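Local coordinates for enoyl-CoA hydratase/isomerase family protein (PDB 3L3S) that probably acts as a hydro-lyase of the crotonase superfamily, perhaps on enoyl-CoA thioesters, at residues Thr19-Arg24 and His57-Ile62; Ala65-Lys70 and Thr116-Gln121; Thr107-Glu112 and Asp127-Ser132. All coordinates share one frame; numbering follows the deposited sequence.

Contact 1: residues Thr19-Arg24 and His57-Ile62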
ATOM      1  N   THR B  19      27.104 -12.492   5.811  1.00 24.65           N
ATOM      2  CA  THR B  19      26.468 -12.051   7.038  1.00 23.59           C
ATOM      3  C   THR B  19      27.255 -10.916   7.660  1.00 25.12           C
ATOM      4  O   THR B  19      28.460 -11.027   7.895  1.00 25.23           O
ATOM      5  CB  THR B  19      26.267 -13.226   8.030  1.00 22.72           C
ATOM      6  OG1 THR B  19      25.414 -14.202   7.422  1.00 25.36           O
ATOM      7  CG2 THR B  19      25.612 -12.764   9.329  1.00 22.44           C
ATOM      8  N   LEU B  20      26.550  -9.799   7.831  1.00 26.64           N
ATOM      9  CA  LEU B  20      27.064  -8.581   8.427  1.00 26.42           C
ATOM     10  C   LEU B  20      26.553  -8.562   9.860  1.00 28.41           C
ATOM     11  O   LEU B  20      25.357  -8.364  10.114  1.00 29.66           O
ATOM     12  CB  LEU B  20      26.582  -7.354   7.640  1.00 25.20           C
ATOM     13  CG  LEU B  20      26.982  -7.257   6.155  1.00 29.35           C
ATOM     14  CD1 LEU B  20      26.447  -5.966   5.512  1.00 30.47           C
ATOM     15  CD2 LEU B  20      28.487  -7.324   6.012  1.00 29.71           C
ATOM     16  N   THR B  21      27.454  -8.869  10.786  1.00 29.67           N
ATOM     17  CA  THR B  21      27.114  -8.912  12.199  1.00 30.67           C
ATOM     18  C   THR B  21      27.576  -7.627  12.896  1.00 32.33           C
ATOM     19  O   THR B  21      28.768  -7.434  13.162  1.00 34.20           O
ATOM     20  CB  THR B  21      27.670 -10.202  12.851  1.00 30.41           C
ATOM     21  OG1 THR B  21      27.127 -11.340  12.168  1.00 32.32           O
ATOM     22  CG2 THR B  21      27.277 -10.300  14.302  1.00 30.04           C
ATOM     23  N   LEU B  22      26.609  -6.743  13.140  1.00 30.72           N
ATOM     24  CA  LEU B  22      26.819  -5.449  13.791  1.00 32.29           C
ATOM     25  C   LEU B  22      27.478  -5.544  15.178  1.00 32.60           C
ATOM     26  O   LEU B  22      26.977  -6.229  16.076  1.00 33.12           O
ATOM     27  CB  LEU B  22      25.472  -4.716  13.905  1.00 32.27           C
ATOM     28  CG  LEU B  22      24.973  -3.729  12.835  1.00 33.54           C
ATOM     29  CD1 LEU B  22      24.954  -4.323  11.441  1.00 31.35           C
ATOM     30  CD2 LEU B  22      23.594  -3.249  13.231  1.00 32.29           C
ATOM     31  N   GLY B  23      28.628  -4.888  15.327  1.00 32.53           N
ATOM     32  CA  GLY B  23      29.329  -4.887  16.602  1.00 33.34           C
ATOM     33  C   GLY B  23      28.818  -3.799  17.538  1.00 33.34           C
ATOM     34  O   GLY B  23      27.677  -3.344  17.401  1.00 33.31           O
ATOM     35  N   ARG B  24      29.677  -3.374  18.471  1.00 32.99           N
ATOM     36  CA  ARG B  24      29.380  -2.328  19.464  1.00 32.14           C
ATOM     37  C   ARG B  24      28.167  -2.680  20.328  1.00 31.87           C
ATOM     38  O   ARG B  24      27.239  -1.874  20.502  1.00 31.82           O
ATOM     39  CB  ARG B  24      29.207  -0.945  18.793  1.00 32.14           C
ATOM     40  CG  ARG B  24      30.468  -0.320  18.223  1.00 34.42           C
ATOM     41  CD  ARG B  24      31.242   0.462  19.289  1.00 36.86           C
ATOM     42  NE  ARG B  24      32.345   1.244  18.727  1.00 40.09           N
ATOM     43  CZ  ARG B  24      33.548   0.758  18.427  1.00 41.69           C
ATOM     44  NH1 ARG B  24      33.826  -0.525  18.629  1.00 43.74           N
ATOM     45  NH2 ARG B  24      34.481   1.558  17.927  1.00 42.73           N
ATOM     46  N   HIS B  57      22.638  -8.697  10.600  1.00 26.56           N
ATOM     47  CA  HIS B  57      22.277  -9.178  11.926  1.00 28.20           C
ATOM     48  C   HIS B  57      22.793  -8.257  13.030  1.00 28.49           C
ATOM     49  O   HIS B  57      23.994  -7.998  13.137  1.00 29.05           O
ATOM     50  CB  HIS B  57      22.841 -10.610  12.099  1.00 30.50           C
ATOM     51  CG  HIS B  57      22.370 -11.350  13.322  1.00 34.04           C
ATOM     52  ND1 HIS B  57      23.003 -12.491  13.772  1.00 35.72           N
ATOM     53  CD2 HIS B  57      21.323 -11.150  14.159  1.00 36.09           C
ATOM     54  CE1 HIS B  57      22.365 -12.962  14.829  1.00 35.90           C
ATOM     55  NE2 HIS B  57      21.343 -12.166  15.086  1.00 37.07           N
ATOM     56  N   GLY B  58      21.852  -7.753  13.823  1.00 28.66           N
ATOM     57  CA  GLY B  58      22.152  -6.939  14.992  1.00 28.58           C
ATOM     58  C   GLY B  58      21.743  -7.902  16.102  1.00 28.36           C
ATOM     59  O   GLY B  58      20.553  -7.964  16.414  1.00 29.28           O
ATOM     60  N   PRO B  59      22.677  -8.690  16.690  1.00 28.84           N
ATOM     61  CA  PRO B  59      22.374  -9.662  17.752  1.00 29.77           C
ATOM     62  C   PRO B  59      21.852  -9.168  19.093  1.00 30.36           C
ATOM     63  O   PRO B  59      22.124  -8.040  19.498  1.00 32.90           O
ATOM     64  CB  PRO B  59      23.710 -10.388  17.945  1.00 29.09           C
ATOM     65  CG  PRO B  59      24.462 -10.124  16.693  1.00 29.37           C
ATOM     66  CD  PRO B  59      24.127  -8.701  16.425  1.00 29.28           C
ATOM     67  N   GLY B  60      21.060 -10.027  19.736  1.00 30.93           N
ATOM     68  CA  GLY B  60      20.523  -9.774  21.066  1.00 31.18           C
ATOM     69  C   GLY B  60      19.308  -8.922  21.339  1.00 32.19           C
ATOM     70  O   GLY B  60      18.440  -8.709  20.482  1.00 33.72           O
ATOM     71  N   ARG B  61      19.256  -8.465  22.587  1.00 31.29           N
ATOM     72  CA  ARG B  61      18.198  -7.612  23.139  1.00 31.13           C
ATOM     73  C   ARG B  61      17.810  -6.423  22.234  1.00 28.94           C
ATOM     74  O   ARG B  61      16.643  -6.027  22.183  1.00 27.73           O
ATOM     75  CB  ARG B  61      18.653  -7.113  24.526  1.00 31.38           C
ATOM     76  CG  ARG B  61      17.846  -5.966  25.126  1.00 36.49           C
ATOM     77  CD  ARG B  61      18.379  -5.499  26.457  1.00 40.00           C
ATOM     78  NE  ARG B  61      19.845  -5.430  26.534  1.00 37.45           N
ATOM     79  CZ  ARG B  61      20.525  -4.397  27.019  1.00 37.64           C
ATOM     80  NH1 ARG B  61      19.889  -3.318  27.465  1.00 38.93           N
ATOM     81  NH2 ARG B  61      21.837  -4.479  27.143  1.00 37.40           N
ATOM     82  N   ILE B  62      18.813  -5.822  21.595  1.00 27.21           N
ATOM     83  CA  ILE B  62      18.598  -4.687  20.707  1.00 26.27           C
ATOM     84  C   ILE B  62      19.131  -5.011  19.311  1.00 26.22           C
ATOM     85  O   ILE B  62      20.274  -5.463  19.176  1.00 27.35           O
ATOM     86  CB  ILE B  62      19.298  -3.377  21.239  1.00 25.57           C
ATOM     87  CG1 ILE B  62      18.842  -3.043  22.670  1.00 24.37           C
ATOM     88  CG2 ILE B  62      18.947  -2.184  20.334  1.00 23.77           C
ATOM     89  CD1 ILE B  62      19.501  -1.837  23.318  1.00 24.22           C
TER
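T21 and H57 form a parallel beta bridge between strands 17-22 and 53-58, with H57 hydrogen-bonded to L20 and L22, on either side of T21 in the sequence. H57 N donates to L20 O at 2.8 Å, almost straight at 174°. L22 N donates to H57 O at 2.9 Å with a more bent angle of 150°. The same H57 O also receives a CA-H...O contact from T21 CA at 3.4 Å. The side chains of T21 and H57 leave on the same face of the sheet. At T21, CG2 is anti to the backbone N (chi1 -58° for OG1), which carries this methyl to P59. T21 CG2 meets P59 CG at 3.7 Å, and the two side chains cross at about a right angle. P59 CG also sits over the centre of the H57 ring, 3.9 Å above its plane. The proline is therefore in touch with both the threonine methyl and the imidazole face. L22 adds an apolar contact, CB to G58 CA at 4.1 Å, while its side chain also packs on L38 of helix 32-45. That helix links the two strands in a beta-alpha-beta unit of the crotonase fold. E112 OE1 takes a hydrogen bond from G60 N and a weak one from H57 NE2. Main-chain bonds set the register, and apolar contacts of T21 and P59 pack beside them. The nearby carboxylate would probably favour a proton on H57 NE2.

Contact 2: residues Ala65-Lys70 and Thr116-Gln121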
ATOM      1  N   ALA B  65      19.799   0.517  17.946  1.00 26.91           N
ATOM      2  CA  ALA B  65      19.173   1.661  18.600  1.00 29.88           C
ATOM      3  C   ALA B  65      19.113   2.901  17.713  1.00 30.73           C
ATOM      4  O   ALA B  65      18.337   3.827  17.969  1.00 30.51           O
ATOM      5  CB  ALA B  65      19.890   1.975  19.922  1.00 29.79           C
ATOM      6  N   GLY B  66      19.861   2.857  16.617  1.00 32.33           N
ATOM      7  CA  GLY B  66      19.914   3.978  15.702  1.00 32.73           C
ATOM      8  C   GLY B  66      21.224   4.690  15.925  1.00 35.20           C
ATOM      9  O   GLY B  66      22.182   4.071  16.383  1.00 33.03           O
ATOM     10  N   HIS B  67      21.264   5.988  15.627  1.00 39.14           N
ATOM     11  CA  HIS B  67      22.472   6.801  15.812  1.00 41.21           C
ATOM     12  C   HIS B  67      22.779   6.950  17.299  1.00 42.63           C
ATOM     13  O   HIS B  67      21.848   7.004  18.118  1.00 42.85           O
ATOM     14  CB  HIS B  67      22.282   8.213  15.232  1.00 43.03           C
ATOM     15  CG  HIS B  67      21.861   8.247  13.794  1.00 44.78           C
ATOM     16  ND1 HIS B  67      20.590   8.610  13.402  1.00 45.68           N
ATOM     17  CD2 HIS B  67      22.548   7.997  12.654  1.00 44.67           C
ATOM     18  CE1 HIS B  67      20.512   8.583  12.085  1.00 45.39           C
ATOM     19  NE2 HIS B  67      21.687   8.213  11.606  1.00 45.76           N
ATOM     20  N   ASP B  68      24.061   6.941  17.670  1.00 44.56           N
ATOM     21  CA  ASP B  68      24.377   7.146  19.080  1.00 46.73           C
ATOM     22  C   ASP B  68      24.427   8.631  19.347  1.00 47.57           C
ATOM     23  O   ASP B  68      24.973   9.410  18.552  1.00 45.93           O
ATOM     24  CB  ASP B  68      25.660   6.439  19.564  1.00 47.79           C
ATOM     25  CG  ASP B  68      26.925   6.962  18.930  1.00 47.89           C
ATOM     26  OD1 ASP B  68      26.890   7.361  17.748  1.00 50.70           O
ATOM     27  OD2 ASP B  68      27.961   6.952  19.627  1.00 47.64           O
ATOM     28  N   LEU B  69      23.768   9.012  20.430  1.00 47.63           N
ATOM     29  CA  LEU B  69      23.703  10.393  20.849  1.00 49.04           C
ATOM     30  C   LEU B  69      25.053  10.800  21.459  1.00 49.60           C
ATOM     31  O   LEU B  69      25.274  10.690  22.667  1.00 49.29           O
ATOM     32  CB  LEU B  69      22.521  10.560  21.811  1.00 51.32           C
ATOM     33  CG  LEU B  69      21.221   9.875  21.325  1.00 51.71           C
ATOM     34  CD1 LEU B  69      20.232   9.786  22.466  1.00 53.02           C
ATOM     35  CD2 LEU B  69      20.600  10.594  20.112  1.00 51.75           C
ATOM     36  N   LYS B  70      25.992  11.105  20.558  1.00 50.60           N
ATOM     37  CA  LYS B  70      27.347  11.541  20.902  1.00 49.55           C
ATOM     38  C   LYS B  70      27.429  13.062  20.733  1.00 49.90           C
ATOM     39  O   LYS B  70      26.665  13.649  19.947  1.00 47.69           O
ATOM     40  CB  LYS B  70      28.413  10.820  20.058  1.00 48.14           C
ATOM     41  CG  LYS B  70      28.180  10.798  18.556  1.00 46.44           C
ATOM     42  CD  LYS B  70      29.419  10.297  17.819  1.00 45.38           C
ATOM     43  CE  LYS B  70      29.069   9.648  16.487  1.00 41.27           C
ATOM     44  NZ  LYS B  70      30.273   9.383  15.662  1.00 37.93           N
ATOM     45  N   THR B 116      14.871   0.414  16.868  1.00 25.66           N
ATOM     46  CA  THR B 116      14.425   1.791  17.086  1.00 27.57           C
ATOM     47  C   THR B 116      15.165   2.852  16.286  1.00 26.63           C
ATOM     48  O   THR B 116      16.374   2.755  16.070  1.00 27.77           O
ATOM     49  CB  THR B 116      14.387   2.167  18.611  1.00 27.25           C
ATOM     50  OG1 THR B 116      14.542   3.581  18.782  1.00 31.31           O
ATOM     51  CG2 THR B 116      15.468   1.457  19.394  1.00 30.58           C
ATOM     52  N   ALA B 117      14.400   3.868  15.873  1.00 23.96           N
ATOM     53  CA  ALA B 117      14.865   5.026  15.109  1.00 22.67           C
ATOM     54  C   ALA B 117      15.552   4.592  13.820  1.00 23.25           C
ATOM     55  O   ALA B 117      14.959   3.829  13.054  1.00 24.38           O
ATOM     56  CB  ALA B 117      15.773   5.915  15.984  1.00 22.81           C
ATOM     57  N   ALA B 118      16.807   5.003  13.616  1.00 21.42           N
ATOM     58  CA  ALA B 118      17.574   4.626  12.423  1.00 23.08           C
ATOM     59  C   ALA B 118      17.835   3.116  12.357  1.00 21.67           C
ATOM     60  O   ALA B 118      18.219   2.588  11.316  1.00 22.40           O
ATOM     61  CB  ALA B 118      18.876   5.420  12.343  1.00 21.84           C
ATOM     62  N   GLY B 119      17.558   2.442  13.476  1.00 22.45           N
ATOM     63  CA  GLY B 119      17.697   1.002  13.588  1.00 21.08           C
ATOM     64  C   GLY B 119      16.528   0.304  12.927  1.00 22.67           C
ATOM     65  O   GLY B 119      16.671  -0.815  12.415  1.00 23.74           O
ATOM     66  N   LEU B 120      15.369   0.966  12.931  1.00 21.62           N
ATOM     67  CA  LEU B 120      14.180   0.430  12.274  1.00 23.62           C
ATOM     68  C   LEU B 120      14.296   0.717  10.769  1.00 21.95           C
ATOM     69  O   LEU B 120      13.835  -0.066   9.958  1.00 21.40           O
ATOM     70  CB  LEU B 120      12.899   1.035  12.855  1.00 25.03           C
ATOM     71  CG  LEU B 120      11.544   0.520  12.353  1.00 25.44           C
ATOM     72  CD1 LEU B 120      11.416  -0.984  12.544  1.00 25.80           C
ATOM     73  CD2 LEU B 120      10.451   1.242  13.078  1.00 25.10           C
ATOM     74  N   GLN B 121      14.988   1.805  10.429  1.00 21.74           N
ATOM     75  CA  GLN B 121      15.236   2.216   9.042  1.00 22.88           C
ATOM     76  C   GLN B 121      16.121   1.196   8.310  1.00 21.29           C
ATOM     77  O   GLN B 121      15.817   0.825   7.178  1.00 23.85           O
ATOM     78  CB  GLN B 121      15.905   3.597   9.029  1.00 22.41           C
ATOM     79  CG  GLN B 121      16.359   4.122   7.673  1.00 23.58           C
ATOM     80  CD  GLN B 121      16.896   5.540   7.723  1.00 23.69           C
ATOM     81  OE1 GLN B 121      17.262   6.063   8.784  1.00 24.22           O
ATOM     82  NE2 GLN B 121      16.937   6.178   6.566  1.00 25.21           N
TER
HETATM   83  O   HOH W   1      18.597   7.166  15.110  1.00 28.38           O
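T116 ends strand 114-116 beside A65, and its CG2 lies 3.8 Å from A65 CA. The two carbonyls come close here: T116 O and A65 O are 2.9 Å apart, both acceptors with no bond between them. T116 O is instead used within its own segment, by G119 N. A117 follows at the N-cap position of helix 118-124, with a positive phi of 56° that turns the chain into the helix. Its O accepts a hydrogen bond from L120 N, and its CB rests 3.9 Å from A65 O. A118 opens the helix, and its methyl makes two contacts. Its CB reaches G66 CA at 3.8 Å and lies over one face of the H67 ring in a CH-pi contact. The methyl is 3.5 Å above the ring plane, shifted toward the rim on the CE1 side. With CG anti to the carbonyl carbon (chi1 -55°), the H67 ring reaches A118; it also pairs edge-to-face with F90 of helix 84-101. The backbone N-H groups of H67 and A118 both point to one water, at 3.0 Å from H67 N and 3.2 Å from A118 N. Two such peptide N-H groups, from a loop after a strand and from a helix start, are consistent with the crotonase oxyanion hole, which holds a thioester carbonyl oxygen. The water probably marks that position. The helix N-terminus would be expected to help polarise an oxygen bound there. G119 brings its N to 3.6 Å from G66 CA, where no side chain comes between the two backbones. Further along, Q121 turns its amide toward another chain, and NE2 is hydrogen-bonded to Y232 OH of the second subunit.

Contact 3: residues Thr107-Glu112 and Asp127-Ser132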
ATOM      1  N   THR B 107      18.858  -8.426   0.287  1.00 20.13           N
ATOM      2  CA  THR B 107      19.278  -8.021   1.627  1.00 20.44           C
ATOM      3  C   THR B 107      18.227  -8.487   2.646  1.00 20.48           C
ATOM      4  O   THR B 107      17.028  -8.258   2.471  1.00 21.54           O
ATOM      5  CB  THR B 107      19.500  -6.500   1.708  1.00 20.07           C
ATOM      6  OG1 THR B 107      18.276  -5.824   1.406  1.00 20.65           O
ATOM      7  CG2 THR B 107      20.583  -6.053   0.697  1.00 19.68           C
ATOM      8  N   ILE B 108      18.676  -9.221   3.659  1.00 20.69           N
ATOM      9  CA  ILE B 108      17.792  -9.772   4.693  1.00 20.12           C
ATOM     10  C   ILE B 108      18.216  -9.343   6.093  1.00 20.03           C
ATOM     11  O   ILE B 108      19.369  -9.507   6.482  1.00 21.15           O
ATOM     12  CB  ILE B 108      17.768 -11.340   4.656  1.00 21.10           C
ATOM     13  CG1 ILE B 108      17.344 -11.849   3.272  1.00 21.66           C
ATOM     14  CG2 ILE B 108      16.796 -11.896   5.716  1.00 20.83           C
ATOM     15  CD1 ILE B 108      17.794 -13.251   2.951  1.00 22.17           C
ATOM     16  N   ALA B 109      17.250  -8.855   6.861  1.00 18.31           N
ATOM     17  CA  ALA B 109      17.485  -8.440   8.232  1.00 17.43           C
ATOM     18  C   ALA B 109      16.981  -9.495   9.227  1.00 18.07           C
ATOM     19  O   ALA B 109      15.858  -9.993   9.099  1.00 19.63           O
ATOM     20  CB  ALA B 109      16.823  -7.107   8.486  1.00 16.27           C
ATOM     21  N   LEU B 110      17.845  -9.872  10.170  1.00 20.77           N
ATOM     22  CA  LEU B 110      17.527 -10.846  11.228  1.00 23.16           C
ATOM     23  C   LEU B 110      17.379 -10.038  12.529  1.00 23.78           C
ATOM     24  O   LEU B 110      18.368  -9.525  13.074  1.00 23.24           O
ATOM     25  CB  LEU B 110      18.654 -11.882  11.337  1.00 23.89           C
ATOM     26  CG  LEU B 110      18.526 -13.251  12.024  1.00 25.87           C
ATOM     27  CD1 LEU B 110      19.735 -14.080  11.624  1.00 27.35           C
ATOM     28  CD2 LEU B 110      18.440 -13.174  13.537  1.00 26.51           C
ATOM     29  N   VAL B 111      16.138  -9.927  13.002  1.00 25.18           N
ATOM     30  CA  VAL B 111      15.786  -9.157  14.204  1.00 26.35           C
ATOM     31  C   VAL B 111      15.338 -10.022  15.392  1.00 27.99           C
ATOM     32  O   VAL B 111      14.328 -10.723  15.304  1.00 27.30           O
ATOM     33  CB  VAL B 111      14.685  -8.105  13.846  1.00 25.55           C
ATOM     34  CG1 VAL B 111      14.253  -7.286  15.044  1.00 25.45           C
ATOM     35  CG2 VAL B 111      15.200  -7.176  12.769  1.00 25.11           C
ATOM     36  N   GLU B 112      16.074  -9.916  16.507  1.00 29.28           N
ATOM     37  CA  GLU B 112      15.800 -10.662  17.751  1.00 31.12           C
ATOM     38  C   GLU B 112      15.295  -9.760  18.883  1.00 30.38           C
ATOM     39  O   GLU B 112      14.752 -10.255  19.881  1.00 31.02           O
ATOM     40  CB  GLU B 112      17.068 -11.376  18.252  1.00 31.63           C
ATOM     41  CG  GLU B 112      17.609 -12.473  17.351  1.00 33.57           C
ATOM     42  CD  GLU B 112      19.028 -12.890  17.693  1.00 34.84           C
ATOM     43  OE1 GLU B 112      19.849 -12.024  18.051  1.00 33.48           O
ATOM     44  OE2 GLU B 112      19.335 -14.096  17.576  1.00 40.02           O
ATOM     45  N   ASP B 127      15.367  -5.880   1.897  1.00 16.31           N
ATOM     46  CA  ASP B 127      14.297  -6.464   1.079  1.00 18.00           C
ATOM     47  C   ASP B 127      13.382  -7.326   1.943  1.00 20.89           C
ATOM     48  O   ASP B 127      12.147  -7.229   1.857  1.00 21.48           O
ATOM     49  CB  ASP B 127      14.875  -7.314  -0.053  1.00 19.52           C
ATOM     50  CG  ASP B 127      15.668  -6.502  -1.062  1.00 20.20           C
ATOM     51  OD1 ASP B 127      15.190  -5.434  -1.492  1.00 20.70           O
ATOM     52  OD2 ASP B 127      16.775  -6.944  -1.432  1.00 24.12           O
ATOM     53  N   LEU B 128      14.001  -8.159   2.783  1.00 20.81           N
ATOM     54  CA  LEU B 128      13.279  -9.040   3.700  1.00 22.70           C
ATOM     55  C   LEU B 128      13.657  -8.808   5.183  1.00 22.44           C
ATOM     56  O   LEU B 128      14.726  -8.268   5.489  1.00 22.23           O
ATOM     57  CB  LEU B 128      13.485 -10.506   3.306  1.00 22.66           C
ATOM     58  CG  LEU B 128      13.146 -10.932   1.868  1.00 25.97           C
ATOM     59  CD1 LEU B 128      13.498 -12.388   1.643  1.00 24.70           C
ATOM     60  CD2 LEU B 128      11.680 -10.665   1.558  1.00 22.44           C
ATOM     61  N   ALA B 129      12.751  -9.174   6.089  1.00 21.07           N
ATOM     62  CA  ALA B 129      12.968  -9.017   7.527  1.00 20.09           C
ATOM     63  C   ALA B 129      12.235 -10.115   8.288  1.00 19.96           C
ATOM     64  O   ALA B 129      11.039 -10.339   8.082  1.00 21.08           O
ATOM     65  CB  ALA B 129      12.500  -7.642   8.002  1.00 18.38           C
ATOM     66  N   TYR B 130      12.982 -10.839   9.117  1.00 17.63           N
ATOM     67  CA  TYR B 130      12.435 -11.937   9.917  1.00 18.40           C
ATOM     68  C   TYR B 130      12.699 -11.685  11.395  1.00 18.45           C
ATOM     69  O   TYR B 130      13.835 -11.405  11.810  1.00 18.01           O
ATOM     70  CB  TYR B 130      13.029 -13.283   9.468  1.00 16.26           C
ATOM     71  CG  TYR B 130      12.693 -13.621   8.034  1.00 19.07           C
ATOM     72  CD1 TYR B 130      11.502 -14.305   7.709  1.00 18.48           C
ATOM     73  CD2 TYR B 130      13.508 -13.159   6.974  1.00 18.72           C
ATOM     74  CE1 TYR B 130      11.117 -14.508   6.355  1.00 19.49           C
ATOM     75  CE2 TYR B 130      13.137 -13.351   5.625  1.00 18.95           C
ATOM     76  CZ  TYR B 130      11.936 -14.018   5.321  1.00 19.39           C
ATOM     77  OH  TYR B 130      11.532 -14.121   4.007  1.00 21.47           O
ATOM     78  N   ALA B 131      11.637 -11.774  12.179  1.00 19.50           N
ATOM     79  CA  ALA B 131      11.731 -11.527  13.604  1.00 20.43           C
ATOM     80  C   ALA B 131      11.288 -12.660  14.515  1.00 21.06           C
ATOM     81  O   ALA B 131      10.643 -13.618  14.083  1.00 22.03           O
ATOM     82  CB  ALA B 131      10.975 -10.250  13.949  1.00 20.51           C
ATOM     83  N   SER B 132      11.709 -12.551  15.774  1.00 22.58           N
ATOM     84  CA  SER B 132      11.360 -13.490  16.844  1.00 22.11           C
ATOM     85  C   SER B 132      10.158 -12.817  17.518  1.00 22.72           C
ATOM     86  O   SER B 132       9.913 -11.638  17.257  1.00 23.31           O
ATOM     87  CB  SER B 132      12.532 -13.623  17.839  1.00 21.83           C
ATOM     88  OG  SER B 132      12.588 -12.555  18.781  1.00 22.57           O
TER
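T107 and D127 lock the first end of this parallel strand pair with side-chain bonds. T107 N donates to D127 OD2 at 3.1 Å, meeting the carboxylate on its anti side and 28° out of its plane. In return D127 N donates to T107 OG1 at 3.0 Å. T107 OG1 also gives a weak bond to the same OD2. The hydroxyl can do both because chi1 of 61° sets OG1 between the backbone N and the carbonyl carbon, turned to D127. D127 OD2 thus has two donors from one residue. From here the main chains run in regular parallel pairing. L128 N donates to T107 O, and Y130 N donates to A109 O. A109 N donates to L128 O, and V111 N donates to Y130 O. S132 N closes the run on V111 O at 3.2 Å, more bent at 141°. S132 OG adds a weak bond to E112 O. On one face of the sheet I108 and L128 lie side by side, with I108 CG1 4.1 Å from L128 CB. I108 CG2 touches the edge of the Y130 ring, 3.7 Å from CD2 and near the ring plane. On the other face A109 CB meets A129 CB at 4.4 Å, and V111 lies beside A131. At the far end of the ring, Y130 OH is hydrogen-bonded to E166 of the third subunit, which places this part of the sheet at a trimer interface. Helix 194-207 covers the face of I108, L128 and Y130. M123 of helix 118-124 packs on A109, V111 and A129, while strands 53-58 and 187-188 flank the pair.

How the contacts relate
Contacts 1 and 3 belong to the same six-stranded mixed sheet of the crotonase fold, where strands 53-58 and 107-111 are neighbours. Their centres are about 11 Å apart, and they touch where the loop after strand 53-58 meets the end of strand 107-111. Contact 2 lies about 13 Å from the centre of contact 1 and 17 Å from that of contact 3, next to the smaller three-stranded sheet. Contact 1 closes before the other two open. Contacts 2 and 3 interleave along the chain, and helix 118-124 leads from one to strand 128-131 of the other. The loop and helix start of the probable oxyanion hole follow strands 62-64 and 114-116 of the smaller sheet.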